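Local structure of homoserine kinase (Cytophaga hutchinsonii, 4P52) at residues A[185-190]-A[235-240]; A[92-97]-A[131-136]; A[211-216]-A[255-260]; A[272-277]-A[299-304]. The protein probably catalyses the ATP-dependent phosphorylation of L-homoserine to O-phospho-L-homoserine on the route to threonine, as expected of a GHMP-family homoserine kinase. All coordinates share one frame; numbering follows the deposited sequence.

Contact 1: A[185-190]-A[235-240]; sequences VKLPVP and GLLMND
V189 and L236 bring the two backbones to a CA-CA distance of 5.1 Å, where the chain leaving strand 183-187 passes the C-terminal end of helix 219-237. The helix closes there in a Schellman motif. N239, at positive phi (46°), is its C-prime residue: N239 N bonds back to L236 O, and D240 N bonds weakly to G235 O. D240 then caps L243 N as the next helix begins. Along 185-190 the contact is mostly aliphatic. L237 reaches out with CD2, which lies 3.7 Å from L187 CD2 and 3.5 Å from P188 CD, so one methyl serves both a leucine branch and the edge of a proline ring. V189 and L236 run alongside each other in one direction, with V189 CG1 3.8 Å from L236 CD1. V189 holds CG1 beside its own backbone N, anti to the carbonyl carbon, which turns that methyl onto the leucine. P190 and N239 pass in opposite senses, bringing N239 OD1 to 3.5 Å from P190 CA. The same amide oxygen accepts a hydrogen bond from a water 3.2 Å away, and that water also donates to V189 O at 2.9 Å. F173 of strand 173-178 touches both V189 and L236, while P188 and L237 also pack on M238 of the second subunit. With no direct polar bond between the segments, the chemistry implies an apolar join of strand 183-187 to helix 219-237, probably where the two GHMP-kinase domains meet, bridged at its polar edge by one water linking a carbonyl to the helix-ending asparagine.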
loop_
_atom_site.group_PDB
_atom_site.type_symbol
_atom_site.label_atom_id
_atom_site.label_comp_id
_atom_site.label_asym_id
_atom_site.label_seq_id
_atom_site.Cartn_x
_atom_site.Cartn_y
_atom_site.Cartn_z
ATOM N N VAL A 185 12.529 2.195 -0.043
ATOM C CA VAL A 185 12.540 0.789 -0.413
ATOM C C VAL A 185 12.531 0.708 -1.916
ATOM O O VAL A 185 11.644 1.262 -2.537
ATOM C CB VAL A 185 11.297 0.065 0.177
ATOM C CG1 VAL A 185 11.224 -1.384 -0.282
ATOM C CG2 VAL A 185 11.334 0.126 1.693
ATOM N N LYS A 186 13.520 0.057 -2.521
ATOM C CA LYS A 186 13.493 -0.118 -3.969
ATOM C C LYS A 186 12.694 -1.368 -4.340
ATOM O O LYS A 186 12.905 -2.429 -3.777
ATOM C CB LYS A 186 14.894 -0.208 -4.560
ATOM C CG LYS A 186 14.832 -0.306 -6.097
ATOM C CD LYS A 186 16.168 -0.451 -6.806
ATOM C CE LYS A 186 17.034 0.779 -6.572
ATOM N NZ LYS A 186 18.020 0.884 -7.670
ATOM N N LEU A 187 11.793 -1.254 -5.309
ATOM C CA LEU A 187 10.943 -2.390 -5.674
ATOM C C LEU A 187 11.232 -2.886 -7.085
ATOM O O LEU A 187 11.509 -2.082 -7.962
ATOM C CB LEU A 187 9.474 -1.982 -5.582
ATOM C CG LEU A 187 8.993 -1.482 -4.223
ATOM C CD1 LEU A 187 7.586 -0.925 -4.387
ATOM C CD2 LEU A 187 9.033 -2.596 -3.193
ATOM N N PRO A 188 11.153 -4.213 -7.315
ATOM C CA PRO A 188 11.256 -4.711 -8.688
ATOM C C PRO A 188 9.989 -4.394 -9.492
ATOM O O PRO A 188 8.892 -4.347 -8.946
ATOM C CB PRO A 188 11.362 -6.216 -8.496
ATOM C CG PRO A 188 10.577 -6.470 -7.249
ATOM C CD PRO A 188 10.954 -5.317 -6.359
ATOM N N VAL A 189 10.152 -4.176 -10.787
ATOM C CA VAL A 189 9.024 -3.918 -11.656
ATOM C C VAL A 189 9.124 -4.791 -12.898
ATOM O O VAL A 189 10.222 -5.201 -13.267
ATOM C CB VAL A 189 8.980 -2.427 -12.057
ATOM C CG1 VAL A 189 8.405 -1.638 -10.878
ATOM C CG2 VAL A 189 10.360 -1.933 -12.523
ATOM N N PRO A 190 7.990 -5.067 -13.567
ATOM C CA PRO A 190 8.154 -5.947 -14.743
ATOM C C PRO A 190 8.975 -5.282 -15.856
ATOM O O PRO A 190 8.953 -4.053 -16.017
ATOM C CB PRO A 190 6.727 -6.283 -15.166
ATOM C CG PRO A 190 5.847 -5.349 -14.424
ATOM C CD PRO A 190 6.601 -4.659 -13.329
ATOM N N GLY A 235 0.816 -5.597 -7.279
ATOM C CA GLY A 235 0.890 -5.651 -8.747
ATOM C C GLY A 235 2.284 -5.512 -9.370
ATOM O O GLY A 235 2.574 -6.174 -10.357
ATOM N N LEU A 236 3.152 -4.677 -8.806
ATOM C CA LEU A 236 4.494 -4.543 -9.341
ATOM C C LEU A 236 5.391 -5.653 -8.867
ATOM O O LEU A 236 6.113 -6.244 -9.656
ATOM C CB LEU A 236 5.138 -3.213 -8.950
ATOM C CG LEU A 236 4.485 -1.886 -9.329
ATOM C CD1 LEU A 236 5.345 -0.778 -8.732
ATOM C CD2 LEU A 236 4.288 -1.716 -10.833
ATOM N N LEU A 237 5.378 -5.920 -7.573
ATOM C CA LEU A 237 6.188 -6.995 -7.026
ATOM C C LEU A 237 5.895 -8.371 -7.633
ATOM O O LEU A 237 6.738 -9.263 -7.565
ATOM C CB LEU A 237 5.998 -7.090 -5.521
ATOM C CG LEU A 237 6.418 -5.893 -4.698
ATOM C CD1 LEU A 237 6.809 -6.285 -3.284
ATOM C CD2 LEU A 237 7.591 -5.252 -5.403
HETATM N N MSE A 238 4.707 -8.546 -8.201
HETATM C CA MSE A 238 4.250 -9.863 -8.632
HETATM C C MSE A 238 4.119 -9.905 -10.112
HETATM O O MSE A 238 3.512 -10.820 -10.653
HETATM C CB MSE A 238 2.858 -10.167 -8.084
HETATM C CG MSE A 238 2.802 -10.343 -6.574
HETATM SE SE MSE A 238 4.306 -11.456 -5.966
HETATM C CE MSE A 238 3.577 -12.169 -4.293
ATOM N N ASN A 239 4.662 -8.902 -10.785
ATOM C CA ASN A 239 4.558 -8.811 -12.233
ATOM C C ASN A 239 3.148 -9.068 -12.758
ATOM O O ASN A 239 2.974 -9.655 -13.812
ATOM C CB ASN A 239 5.571 -9.756 -12.919
ATOM C CG ASN A 239 7.024 -9.518 -12.480
ATOM O OD1 ASN A 239 7.473 -8.377 -12.306
ATOM N ND2 ASN A 239 7.772 -10.607 -12.319
ATOM N N ASP A 240 2.130 -8.638 -12.032
ATOM C CA ASP A 240 0.769 -8.742 -12.560
ATOM C C ASP A 240 0.328 -7.384 -13.144
ATOM O O ASP A 240 0.445 -6.336 -12.498
ATOM C CB ASP A 240 -0.215 -9.302 -11.512
ATOM C CG ASP A 240 -1.692 -9.135 -11.913
ATOM O OD1 ASP A 240 -2.013 -8.243 -12.733
ATOM O OD2 ASP A 240 -2.560 -9.875 -11.383
HETATM O O HOH W 1 10.645 -7.944 -12.395
#

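Contact 2: A[92-97]-A[131-136]; sequences LRYLET and AINQLL
Y94 laid against I132 and N133 makes this a buried helix-helix contact in the N-terminal part of the GHMP-kinase fold, joining helix 86-98 to helix 120-135. The latter starts within the PLGSGLGSSAA sequence, the glycine-rich phosphate-binding motif of the family; the contact lies near its other end. The short axes run 42° apart and 10.7 Å at closest approach, a gap filled by side chains. I132 presses CG2 on one face of the Y94 ring in a CH-pi contact, 3.9 Å from the ring centroid. Alongside, L95 CD2 meets L136 CD1 at 3.6 Å, the two leucines crossing at about a right angle and widening the apolar patch. L58 and L60 of strand 52-61 lie against I132 and L136, while M140 and L145 touch the tyrosine. The polar end of Y94 is held from two directions: a water that hydrogen-bonds to N133 O also donates to the Y94 OH, and the OH donates to the N133 amide. N133 ND2 in turn bonds to M140 O, which should fix the amide's rotation. Ring and amide planes stand 77° apart, and Y94 OH meets a lone pair of N133 OD1 in the carbonyl plane, 2.6 Å away, with a C=O...donor angle of 127°.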
loop_
_atom_site.group_PDB
_atom_site.type_symbol
_atom_site.label_atom_id
_atom_site.label_comp_id
_atom_site.label_asym_id
_atom_site.label_seq_id
_atom_site.Cartn_x
_atom_site.Cartn_y
_atom_site.Cartn_z
ATOM N N LEU A 92 28.305 21.935 -1.104
ATOM C CA LEU A 92 28.949 22.596 0.026
ATOM C C LEU A 92 28.772 21.793 1.314
ATOM O O LEU A 92 29.731 21.646 2.090
ATOM C CB LEU A 92 28.461 24.035 0.184
ATOM C CG LEU A 92 29.218 24.939 1.182
ATOM C CD1 LEU A 92 30.743 24.999 0.989
ATOM C CD2 LEU A 92 28.589 26.333 1.180
ATOM N N ARG A 93 27.564 21.250 1.518
ATOM C CA ARG A 93 27.256 20.473 2.719
ATOM C C ARG A 93 28.020 19.182 2.717
ATOM O O ARG A 93 28.496 18.741 3.766
ATOM C CB ARG A 93 25.760 20.191 2.871
ATOM C CG ARG A 93 24.890 21.421 3.140
ATOM C CD ARG A 93 25.251 22.195 4.416
ATOM N NE ARG A 93 25.055 21.417 5.644
ATOM C CZ ARG A 93 23.869 21.067 6.148
ATOM N NH1 ARG A 93 22.738 21.404 5.532
ATOM N NH2 ARG A 93 23.813 20.363 7.271
ATOM N N TYR A 94 28.167 18.586 1.543
ATOM C CA TYR A 94 28.881 17.336 1.436
ATOM C C TYR A 94 30.329 17.575 1.866
ATOM O O TYR A 94 30.834 16.903 2.776
ATOM C CB TYR A 94 28.755 16.789 0.013
ATOM C CG TYR A 94 29.655 15.618 -0.346
ATOM C CD1 TYR A 94 30.958 15.832 -0.777
ATOM C CD2 TYR A 94 29.185 14.301 -0.306
ATOM C CE1 TYR A 94 31.779 14.775 -1.134
ATOM C CE2 TYR A 94 30.015 13.232 -0.650
ATOM C CZ TYR A 94 31.313 13.477 -1.068
ATOM O OH TYR A 94 32.161 12.444 -1.429
ATOM N N LEU A 95 30.973 18.563 1.242
ATOM C CA LEU A 95 32.339 18.947 1.589
ATOM C C LEU A 95 32.474 19.257 3.073
ATOM O O LEU A 95 33.417 18.806 3.711
ATOM C CB LEU A 95 32.814 20.138 0.749
ATOM C CG LEU A 95 32.836 19.919 -0.770
ATOM C CD1 LEU A 95 33.128 21.215 -1.512
ATOM C CD2 LEU A 95 33.818 18.828 -1.184
ATOM N N GLU A 96 31.529 20.004 3.635
ATOM C CA GLU A 96 31.611 20.304 5.064
ATOM C C GLU A 96 31.539 19.060 5.938
ATOM O O GLU A 96 32.396 18.870 6.790
ATOM C CB GLU A 96 30.600 21.351 5.486
ATOM C CG GLU A 96 31.029 22.743 5.061
ATOM C CD GLU A 96 29.897 23.751 5.071
ATOM O OE1 GLU A 96 28.695 23.358 5.138
ATOM O OE2 GLU A 96 30.223 24.957 5.001
ATOM N N THR A 97 30.553 18.200 5.702
ATOM C CA THR A 97 30.451 16.941 6.438
ATOM C C THR A 97 31.753 16.129 6.493
ATOM O O THR A 97 32.111 15.608 7.547
ATOM C CB THR A 97 29.326 16.076 5.875
ATOM O OG1 THR A 97 28.091 16.746 6.126
ATOM C CG2 THR A 97 29.283 14.696 6.544
ATOM N N ALA A 131 28.120 13.710 -8.633
ATOM C CA ALA A 131 29.338 14.221 -9.267
ATOM C C ALA A 131 30.459 14.422 -8.276
ATOM O O ALA A 131 31.556 13.895 -8.492
ATOM C CB ALA A 131 29.073 15.515 -10.013
ATOM N N ILE A 132 30.190 15.168 -7.196
ATOM C CA ILE A 132 31.238 15.538 -6.234
ATOM C C ILE A 132 31.809 14.293 -5.573
ATOM O O ILE A 132 33.032 14.184 -5.354
ATOM C CB ILE A 132 30.767 16.590 -5.193
ATOM C CG1 ILE A 132 31.945 17.146 -4.391
ATOM C CG2 ILE A 132 29.729 16.035 -4.230
ATOM C CD1 ILE A 132 32.941 17.927 -5.229
ATOM N N ASN A 133 30.931 13.330 -5.314
ATOM C CA ASN A 133 31.342 12.105 -4.662
ATOM C C ASN A 133 32.278 11.268 -5.536
ATOM O O ASN A 133 33.304 10.766 -5.081
ATOM C CB ASN A 133 30.115 11.298 -4.232
ATOM C CG ASN A 133 30.481 10.111 -3.364
ATOM O OD1 ASN A 133 31.153 10.257 -2.326
ATOM N ND2 ASN A 133 30.022 8.924 -3.770
ATOM N N GLN A 134 31.945 11.133 -6.808
ATOM C CA GLN A 134 32.813 10.376 -7.657
ATOM C C GLN A 134 34.115 11.124 -7.918
ATOM O O GLN A 134 35.185 10.552 -7.794
ATOM C CB GLN A 134 32.132 9.951 -8.947
ATOM C CG GLN A 134 33.040 9.002 -9.726
ATOM C CD GLN A 134 32.301 8.117 -10.707
ATOM O OE1 GLN A 134 31.191 7.654 -10.417
ATOM N NE2 GLN A 134 32.909 7.871 -11.882
ATOM N N LEU A 135 34.029 12.409 -8.234
ATOM C CA LEU A 135 35.210 13.232 -8.499
ATOM C C LEU A 135 36.254 13.222 -7.370
ATOM O O LEU A 135 37.448 13.234 -7.638
ATOM C CB LEU A 135 34.799 14.673 -8.813
ATOM C CG LEU A 135 35.918 15.671 -9.154
ATOM C CD1 LEU A 135 36.490 15.444 -10.544
ATOM C CD2 LEU A 135 35.357 17.073 -9.060
ATOM N N LEU A 136 35.816 13.207 -6.118
ATOM C CA LEU A 136 36.760 13.213 -5.003
ATOM C C LEU A 136 37.106 11.810 -4.542
ATOM O O LEU A 136 37.546 11.620 -3.419
ATOM C CB LEU A 136 36.199 14.024 -3.827
ATOM C CG LEU A 136 35.982 15.522 -4.053
ATOM C CD1 LEU A 136 35.624 16.186 -2.743
ATOM C CD2 LEU A 136 37.225 16.198 -4.626
HETATM O O HOH W 2 34.327 11.368 -2.698
#

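Contact 3: A[211-216]-A[255-260]; sequences NILPKQ and PARSVL
A256 faces I212 and P214 at the start of this surface contact, in which the irregular chain 211-216 lies against residues 255-260, which continue from helix 253-257 in helical conformation. The CA atoms of A256 and L213 are 6.0 Å apart, the nearest approach of the backbones. The A256 methyl sits 4.2 Å from P214 CD, at the edge of the proline ring, while A256 O on the helix backbone is reached by I212 CD1 at 3.4 Å. R257 follows with a chain extended from CG to NE, running obliquely across two neighbours. Its CG passes I212 CG2 at 4.1 Å; further out, L213 CD2 sits over one face of the guanidinium, 3.7 Å from R257 NE. R257 NE also donates to A209 O, in helix 206-211. The arginine stem thus passes the isoleucine and its guanidinium lies under the leucine methyls, while its NE-H goes to a backbone carbonyl. V259 contributes CG2, 3.6 Å from I212 CD1. L260 comes last and meets I212 tip to tip, L260 CD1 standing 4.0 Å from I212 CG2. The CG1 branch of I212 runs anti to the backbone N (chi1 -159°), bringing CD1 up to A256 O and V259 CG2; its CG2 is the methyl that meets R257 and L260. Around the contact, F42 touches both L213 and R257, and helix 206-211 leads in. Beyond the proline, Q216 pairs with an antiparallel strand of the second subunit, and L213 packs on L219 of that subunit, so 211-216 lies between helix 253-257 and the second subunit.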
loop_
_atom_site.group_PDB
_atom_site.type_symbol
_atom_site.label_atom_id
_atom_site.label_comp_id
_atom_site.label_asym_id
_atom_site.label_seq_id
_atom_site.Cartn_x
_atom_site.Cartn_y
_atom_site.Cartn_z
ATOM N N ASN A 211 -1.374 24.252 -2.969
ATOM C CA ASN A 211 -2.506 24.951 -2.362
ATOM C C ASN A 211 -3.860 24.386 -2.689
ATOM O O ASN A 211 -4.805 24.517 -1.907
ATOM C CB ASN A 211 -2.505 26.431 -2.755
ATOM C CG ASN A 211 -1.340 27.186 -2.154
ATOM O OD1 ASN A 211 -0.496 27.724 -2.873
ATOM N ND2 ASN A 211 -1.272 27.205 -0.823
ATOM N N ILE A 212 -3.976 23.761 -3.841
ATOM C CA ILE A 212 -5.285 23.309 -4.264
ATOM C C ILE A 212 -5.676 21.946 -3.653
ATOM O O ILE A 212 -6.839 21.594 -3.651
ATOM C CB ILE A 212 -5.383 23.318 -5.785
ATOM C CG1 ILE A 212 -6.836 23.365 -6.227
ATOM C CG2 ILE A 212 -4.619 22.136 -6.346
ATOM C CD1 ILE A 212 -7.011 23.484 -7.726
ATOM N N LEU A 213 -4.704 21.203 -3.131
ATOM C CA LEU A 213 -5.006 19.950 -2.417
ATOM C C LEU A 213 -5.912 20.192 -1.225
ATOM O O LEU A 213 -5.778 21.225 -0.583
ATOM C CB LEU A 213 -3.739 19.266 -1.926
ATOM C CG LEU A 213 -2.647 19.018 -2.955
ATOM C CD1 LEU A 213 -1.377 18.613 -2.233
ATOM C CD2 LEU A 213 -3.062 18.009 -4.015
ATOM N N PRO A 214 -6.840 19.252 -0.933
ATOM C CA PRO A 214 -7.648 19.358 0.300
ATOM C C PRO A 214 -6.765 19.248 1.541
ATOM O O PRO A 214 -5.714 18.584 1.498
ATOM C CB PRO A 214 -8.584 18.135 0.230
ATOM C CG PRO A 214 -7.917 17.192 -0.716
ATOM C CD PRO A 214 -7.155 18.028 -1.700
ATOM N N LYS A 215 -7.160 19.908 2.623
ATOM C CA LYS A 215 -6.430 19.786 3.875
ATOM C C LYS A 215 -6.903 18.566 4.629
ATOM O O LYS A 215 -6.120 17.927 5.329
ATOM C CB LYS A 215 -6.602 21.034 4.729
ATOM C CG LYS A 215 -5.857 22.237 4.183
ATOM C CD LYS A 215 -6.387 23.522 4.798
ATOM C CE LYS A 215 -5.838 24.744 4.077
ATOM N NZ LYS A 215 -6.580 25.965 4.502
ATOM N N GLN A 216 -8.195 18.278 4.480
ATOM C CA GLN A 216 -8.889 17.177 5.130
ATOM C C GLN A 216 -9.504 16.297 4.057
ATOM O O GLN A 216 -10.013 16.807 3.058
ATOM C CB GLN A 216 -10.043 17.706 5.980
ATOM C CG GLN A 216 -9.652 18.579 7.154
ATOM C CD GLN A 216 -8.965 17.787 8.246
ATOM O OE1 GLN A 216 -7.733 17.841 8.389
ATOM N NE2 GLN A 216 -9.748 17.019 9.006
ATOM N N PRO A 255 -8.221 14.455 -9.060
ATOM C CA PRO A 255 -9.427 15.283 -9.257
ATOM C C PRO A 255 -9.261 16.742 -8.779
ATOM O O PRO A 255 -9.843 17.635 -9.379
ATOM C CB PRO A 255 -10.511 14.580 -8.421
ATOM C CG PRO A 255 -9.932 13.281 -7.970
ATOM C CD PRO A 255 -8.446 13.337 -8.117
ATOM N N ALA A 256 -8.467 16.981 -7.736
ATOM C CA ALA A 256 -8.175 18.347 -7.294
ATOM C C ALA A 256 -7.244 19.114 -8.246
ATOM O O ALA A 256 -7.519 20.270 -8.557
ATOM C CB ALA A 256 -7.635 18.361 -5.864
ATOM N N ARG A 257 -6.165 18.483 -8.712
ATOM C CA ARG A 257 -5.175 19.153 -9.557
ATOM C C ARG A 257 -5.500 19.232 -11.041
ATOM O O ARG A 257 -5.009 20.099 -11.752
ATOM C CB ARG A 257 -3.848 18.456 -9.442
ATOM C CG ARG A 257 -3.129 18.818 -8.186
ATOM C CD ARG A 257 -1.801 18.107 -8.141
ATOM N NE ARG A 257 -1.021 18.674 -7.057
ATOM C CZ ARG A 257 0.040 18.103 -6.521
ATOM N NH1 ARG A 257 0.472 16.917 -6.955
ATOM N NH2 ARG A 257 0.657 18.729 -5.545
ATOM N N SER A 258 -6.322 18.327 -11.521
ATOM C CA SER A 258 -6.522 18.221 -12.949
ATOM C C SER A 258 -7.164 19.495 -13.535
ATOM O O SER A 258 -6.974 19.764 -14.713
ATOM C CB SER A 258 -7.361 16.989 -13.273
ATOM O OG SER A 258 -8.709 17.265 -12.949
ATOM N N VAL A 259 -7.908 20.264 -12.737
ATOM C CA VAL A 259 -8.423 21.541 -13.202
ATOM C C VAL A 259 -7.328 22.517 -13.632
ATOM O O VAL A 259 -7.597 23.407 -14.459
ATOM C CB VAL A 259 -9.326 22.263 -12.169
ATOM C CG1 VAL A 259 -10.559 21.427 -11.861
ATOM C CG2 VAL A 259 -8.562 22.632 -10.894
ATOM N N LEU A 260 -6.117 22.367 -13.063
ATOM C CA LEU A 260 -4.990 23.211 -13.406
ATOM C C LEU A 260 -4.338 22.816 -14.719
ATOM O O LEU A 260 -3.564 23.592 -15.275
ATOM C CB LEU A 260 -3.936 23.149 -12.310
ATOM C CG LEU A 260 -4.371 23.690 -10.942
ATOM C CD1 LEU A 260 -3.283 23.460 -9.898
ATOM C CD2 LEU A 260 -4.797 25.160 -10.994
#

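Contact 4: A[272-277]-A[299-304]; sequences LDAGAL and QKIGQA
A274 and I301 lead a set of apolar contacts between the end of helix 264-273 and one side of helix 295-310. The A274 methyl points at the partner helix and lies 3.9 Å from I301 CG1 and 4.1 Å from the CB of A304, one turn further on. The backbones come close here, with A274 and I301 CA atoms 5.3 Å apart. I301 sets CG1 beside its backbone N, anti to the carbonyl carbon (chi1 -74°), and its CD1 extends past A274 to meet A276, 3.6 Å from A276 CA and 3.8 Å from A276 CB. Isoleucine therefore spans both sides of G275, touching the alanine before it and the alanine after.

Polar groups play a smaller part. K300 folds back at chi3 (-75°) so that its methylene end flanks A274: K300 CE comes within 3.5 Å of A274 O and 3.9 Å of A274 CB. This is packing by the aliphatic chain, and the ammonium beyond it may add a weak electrostatic attraction to that carbonyl.

Backbone conformation makes the third element. G275, at phi 99°, ends the helix in a Schellman motif, with G275 N bonded to L272 O at 2.9 Å; after this turn A276 comes up to I301 CD1.

From there the chain enters strand 278-281, L277 already pairing with L291 of strand 288-292. A276 and I301 both rest on A290, and I301 also on S292, so the contact ties two helices together against strand 288-292 of the four-stranded antiparallel sheet. L277 meets T241 and I244 of helix 241-247.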
loop_
_atom_site.group_PDB
_atom_site.type_symbol
_atom_site.label_atom_id
_atom_site.label_comp_id
_atom_site.label_asym_id
_atom_site.label_seq_id
_atom_site.Cartn_x
_atom_site.Cartn_y
_atom_site.Cartn_z
ATOM N N LEU A 272 -6.060 6.222 -22.327
ATOM C CA LEU A 272 -6.788 5.001 -21.974
ATOM C C LEU A 272 -7.397 4.350 -23.207
ATOM O O LEU A 272 -7.272 3.141 -23.364
ATOM C CB LEU A 272 -7.852 5.247 -20.907
ATOM C CG LEU A 272 -7.295 5.590 -19.529
ATOM C CD1 LEU A 272 -8.450 6.006 -18.633
ATOM C CD2 LEU A 272 -6.524 4.430 -18.917
ATOM N N ASP A 273 -7.996 5.133 -24.108
ATOM C CA ASP A 273 -8.467 4.557 -25.397
ATOM C C ASP A 273 -7.323 3.974 -26.237
ATOM O O ASP A 273 -7.551 3.060 -26.998
ATOM C CB ASP A 273 -9.287 5.534 -26.241
ATOM C CG ASP A 273 -10.546 6.042 -25.522
ATOM O OD1 ASP A 273 -10.922 5.484 -24.461
ATOM O OD2 ASP A 273 -11.169 7.028 -26.004
ATOM N N ALA A 274 -6.089 4.460 -26.095
ATOM C CA ALA A 274 -5.013 3.852 -26.877
ATOM C C ALA A 274 -4.455 2.608 -26.176
ATOM O O ALA A 274 -3.518 1.985 -26.662
ATOM C CB ALA A 274 -3.922 4.859 -27.226
ATOM N N GLY A 275 -5.049 2.233 -25.038
ATOM C CA GLY A 275 -4.723 0.970 -24.380
ATOM C C GLY A 275 -3.751 1.100 -23.218
ATOM O O GLY A 275 -3.080 0.128 -22.881
ATOM N N ALA A 276 -3.663 2.269 -22.589
ATOM C CA ALA A 276 -2.774 2.418 -21.444
ATOM C C ALA A 276 -3.289 1.599 -20.276
ATOM O O ALA A 276 -4.497 1.468 -20.111
ATOM C CB ALA A 276 -2.669 3.874 -21.029
ATOM N N LEU A 277 -2.379 1.068 -19.454
ATOM C CA LEU A 277 -2.759 0.415 -18.204
ATOM C C LEU A 277 -3.464 1.400 -17.316
ATOM O O LEU A 277 -4.479 1.092 -16.664
ATOM C CB LEU A 277 -1.522 -0.048 -17.466
ATOM C CG LEU A 277 -0.990 -1.422 -17.836
ATOM C CD1 LEU A 277 0.057 -1.820 -16.807
ATOM C CD2 LEU A 277 -2.164 -2.401 -17.893
ATOM N N GLN A 299 4.293 3.841 -27.670
ATOM C CA GLN A 299 4.386 4.815 -28.747
ATOM C C GLN A 299 3.042 5.309 -29.234
ATOM O O GLN A 299 2.861 6.528 -29.399
ATOM C CB GLN A 299 5.217 4.298 -29.904
ATOM C CG GLN A 299 6.706 4.446 -29.632
ATOM C CD GLN A 299 7.550 3.478 -30.457
ATOM O OE1 GLN A 299 7.058 2.865 -31.410
ATOM N NE2 GLN A 299 8.824 3.342 -30.100
ATOM N N LYS A 300 2.090 4.399 -29.440
ATOM C CA LYS A 300 0.778 4.872 -29.853
ATOM C C LYS A 300 0.003 5.631 -28.738
ATOM O O LYS A 300 -0.771 6.562 -29.027
ATOM C CB LYS A 300 -0.033 3.851 -30.662
ATOM C CG LYS A 300 -0.273 2.510 -30.030
ATOM C CD LYS A 300 -1.517 1.847 -30.622
ATOM C CE LYS A 300 -2.801 2.493 -30.082
ATOM N NZ LYS A 300 -4.042 1.772 -30.473
ATOM N N ILE A 301 0.261 5.302 -27.479
ATOM C CA ILE A 301 -0.242 6.124 -26.404
ATOM C C ILE A 301 0.320 7.550 -26.507
ATOM O O ILE A 301 -0.416 8.514 -26.408
ATOM C CB ILE A 301 0.021 5.485 -25.025
ATOM C CG1 ILE A 301 -0.944 4.308 -24.805
ATOM C CG2 ILE A 301 -0.168 6.489 -23.899
ATOM C CD1 ILE A 301 -0.352 3.192 -23.965
ATOM N N GLY A 302 1.620 7.669 -26.719
ATOM C CA GLY A 302 2.270 8.952 -26.867
ATOM C C GLY A 302 1.684 9.752 -28.001
ATOM O O GLY A 302 1.413 10.936 -27.836
ATOM N N GLN A 303 1.469 9.105 -29.142
ATOM C CA GLN A 303 0.832 9.740 -30.283
ATOM C C GLN A 303 -0.584 10.237 -30.009
ATOM O O GLN A 303 -0.981 11.292 -30.532
ATOM C CB GLN A 303 0.886 8.861 -31.537
ATOM C CG GLN A 303 2.244 8.898 -32.241
ATOM C CD GLN A 303 2.912 10.309 -32.239
ATOM O OE1 GLN A 303 3.676 10.672 -31.293
ATOM N NE2 GLN A 303 2.616 11.118 -33.287
ATOM N N ALA A 304 -1.348 9.507 -29.204
ATOM C CA ALA A 304 -2.720 9.929 -28.913
ATOM C C ALA A 304 -2.784 11.084 -27.893
ATOM O O ALA A 304 -3.645 11.969 -27.985
ATOM C CB ALA A 304 -3.572 8.746 -28.475
#

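Contact 2 stands apart in the N-terminal part of the kinase, its centre 43 Å from that of contact 4 and 38 Å from that of contact 3, each on the opposite side of the chain's centre. The other three draw on the C-terminal helices. Contacts 1 and 4 are the nearest pair, about 6 Å between nearest atoms, whereas contacts 3 and 4, on successive helices, stay about 12 Å apart. Contacts 1 and 3 alternate along the chain and both touch the second subunit, though their centres are 29 Å apart. In GHMP kinases substrates bind between the two domains; contact 2 lies toward the far end of the helix that begins in the family's probable phosphate-binding motif.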